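Peruvianin-I (Thevetia peruviana, PDB 6ORM) probably hydrolyses peptide bonds in the plant's latex as a cysteine peptidase built on the cupin fold of germin-like proteins. Local coordinates at residues R88-A93 with A149-Q154. Residues are numbered along the deposited sequence; the frame is centred on the assembly and turned at random.
Sequences RTNPRA and ASLNSQ
Leu151 sets one methyl squarely over the face of the Asn90 carboxamide: CD2 stands 3.5 Å from CG of Asn90, and OD1, ND2 and CB of Asn90 lie round it at nearly equal distances. The two side chains meet at about a right angle. With CG anti to its own carbonyl carbon (chi1 -62°) the Asn90 side chain reaches toward Leu151, and chi2 of 112° turns the flat of the amide to the methyl, while ND2 is kept in place by a hydrogen bond to the carbonyl of Gly157.

A second cluster of van der Waals contacts gathers round the methyl of Ala93. Its CB rests 3.9 Å from CB of Leu151 and 3.8 Å from CB of Ser153, with Pro156 also packed against both Ala93 and Leu151. Asn152 brings OD1 to 3.3 Å from Ala93 CB, on its way to a weak hydrogen bond with Ser94 N.

Polar linkage between 88-93 and 149-154 runs through a water. Arg92 NE donates to it at 2.8 Å, in the guanidinium plane, and the water donates to Ser153 OG at 3.1 Å. Both partners are held elsewhere too: Ser153 OG by Asp3, Arg92 NH2 by the carbonyl of Asn155, and Arg92 NH1 by a salt bridge to Asp9 of a neighbouring subunit.

Two turns shape the meeting surfaces, a type I beta turn from Asn90 to Ala93 and an inverse gamma turn centred on Asn152, closed by a weak hydrogen bond from Ser153 N to Leu151 O, 3.0 Å. Together they pack the link between strands 87-89 and 95-101 against the end of strand 145-151 and the loop that follows it, within the antiparallel beta-barrel of a cupin domain.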
loop_
_atom_site.group_PDB
_atom_site.type_symbol
_atom_site.label_atom_id
_atom_site.label_comp_id
_atom_site.label_asym_id
_atom_site.label_seq_id
_atom_site.Cartn_x
_atom_site.Cartn_y
_atom_site.Cartn_z
ATOM N N ARG A 88 -16.790 1.912 -20.663
ATOM C CA ARG A 88 -16.339 2.757 -19.568
ATOM C C ARG A 88 -15.220 2.069 -18.798
ATOM O O ARG A 88 -15.040 0.851 -18.872
ATOM C CB ARG A 88 -17.499 3.106 -18.619
ATOM C CG ARG A 88 -18.496 4.093 -19.217
ATOM C CD ARG A 88 -19.560 4.521 -18.218
ATOM N NE ARG A 88 -20.682 5.172 -18.889
ATOM C CZ ARG A 88 -21.049 6.433 -18.684
ATOM N NH1 ARG A 88 -20.391 7.182 -17.808
ATOM N NH2 ARG A 88 -22.076 6.945 -19.349
ATOM N N THR A 89 -14.465 2.879 -18.055
ATOM C CA THR A 89 -13.464 2.391 -17.122
ATOM C C THR A 89 -13.666 3.040 -15.760
ATOM O O THR A 89 -14.210 4.141 -15.648
ATOM C CB THR A 89 -12.027 2.684 -17.595
ATOM O OG1 THR A 89 -11.812 4.103 -17.631
ATOM C CG2 THR A 89 -11.771 2.085 -18.975
ATOM N N ASN A 90 -13.225 2.330 -14.723
ATOM C CA ASN A 90 -13.022 2.901 -13.397
ATOM C C ASN A 90 -11.522 2.903 -13.137
ATOM O O ASN A 90 -10.965 1.884 -12.702
ATOM C CB ASN A 90 -13.763 2.098 -12.324
ATOM C CG ASN A 90 -15.264 2.099 -12.536
ATOM O OD1 ASN A 90 -15.858 1.067 -12.850
ATOM N ND2 ASN A 90 -15.887 3.261 -12.368
ATOM N N PRO A 91 -10.825 4.010 -13.398
ATOM C CA PRO A 91 -9.354 3.959 -13.463
ATOM C C PRO A 91 -8.659 3.481 -12.195
ATOM O O PRO A 91 -7.585 2.874 -12.295
ATOM C CB PRO A 91 -8.974 5.410 -13.794
ATOM C CG PRO A 91 -10.177 5.962 -14.485
ATOM C CD PRO A 91 -11.355 5.319 -13.818
ATOM N N ARG A 92 -9.213 3.725 -11.006
ATOM C CA ARG A 92 -8.449 3.516 -9.780
ATOM C C ARG A 92 -9.116 2.551 -8.804
ATOM O O ARG A 92 -8.826 2.605 -7.603
ATOM C CB ARG A 92 -8.179 4.858 -9.096
ATOM C CG ARG A 92 -7.385 5.830 -9.959
ATOM C CD ARG A 92 -7.128 7.159 -9.256
ATOM N NE ARG A 92 -8.368 7.854 -8.914
ATOM C CZ ARG A 92 -8.995 8.708 -9.718
ATOM N NH1 ARG A 92 -8.506 8.978 -10.922
ATOM N NH2 ARG A 92 -10.117 9.292 -9.318
ATOM N N ALA A 93 -9.987 1.660 -9.274
ATOM C CA ALA A 93 -10.598 0.708 -8.355
ATOM C C ALA A 93 -11.173 -0.476 -9.117
ATOM O O ALA A 93 -11.558 -0.356 -10.284
ATOM C CB ALA A 93 -11.699 1.366 -7.515
ATOM N N ALA A 149 -22.653 -0.779 -7.959
ATOM C CA ALA A 149 -21.228 -1.040 -8.098
ATOM C C ALA A 149 -20.530 -0.683 -6.791
ATOM O O ALA A 149 -20.572 0.473 -6.358
ATOM C CB ALA A 149 -20.639 -0.242 -9.261
ATOM N N SER A 150 -19.915 -1.679 -6.156
ATOM C CA SER A 150 -19.046 -1.452 -5.009
ATOM C C SER A 150 -17.609 -1.363 -5.503
ATOM O O SER A 150 -17.144 -2.250 -6.226
ATOM C CB SER A 150 -19.191 -2.576 -3.981
ATOM O OG SER A 150 -20.493 -2.598 -3.417
ATOM N N LEU A 151 -16.917 -0.284 -5.138
ATOM C CA LEU A 151 -15.557 -0.042 -5.603
ATOM C C LEU A 151 -14.636 0.221 -4.421
ATOM O O LEU A 151 -15.022 0.887 -3.455
ATOM C CB LEU A 151 -15.515 1.136 -6.587
ATOM C CG LEU A 151 -16.422 0.995 -7.814
ATOM C CD1 LEU A 151 -17.681 1.846 -7.670
ATOM C CD2 LEU A 151 -15.676 1.337 -9.098
ATOM N N ASN A 152 -13.410 -0.301 -4.504
ATOM C CA ASN A 152 -12.446 -0.181 -3.409
ATOM C C ASN A 152 -11.602 1.089 -3.553
ATOM O O ASN A 152 -10.373 1.067 -3.606
ATOM C CB ASN A 152 -11.576 -1.430 -3.326
ATOM C CG ASN A 152 -10.785 -1.685 -4.595
ATOM O OD1 ASN A 152 -11.233 -1.373 -5.700
ATOM N ND2 ASN A 152 -9.595 -2.258 -4.440
ATOM N N SER A 153 -12.304 2.216 -3.624
ATOM C CA SER A 153 -11.680 3.527 -3.519
ATOM C C SER A 153 -12.751 4.520 -3.105
ATOM O O SER A 153 -13.923 4.360 -3.452
ATOM C CB SER A 153 -11.025 3.963 -4.835
ATOM O OG SER A 153 -10.500 5.277 -4.728
ATOM N N GLN A 154 -12.339 5.546 -2.360
ATOM C CA GLN A 154 -13.265 6.628 -2.050
ATOM C C GLN A 154 -13.573 7.496 -3.261
ATOM O O GLN A 154 -14.529 8.276 -3.216
ATOM C CB GLN A 154 -12.710 7.499 -0.923
ATOM C CG GLN A 154 -11.579 8.406 -1.356
ATOM C CD GLN A 154 -11.080 9.284 -0.229
ATOM O OE1 GLN A 154 -10.648 8.794 0.815
ATOM N NE2 GLN A 154 -11.139 10.593 -0.436
HETATM O O HOH W 1 -8.540 7.015 -6.294
#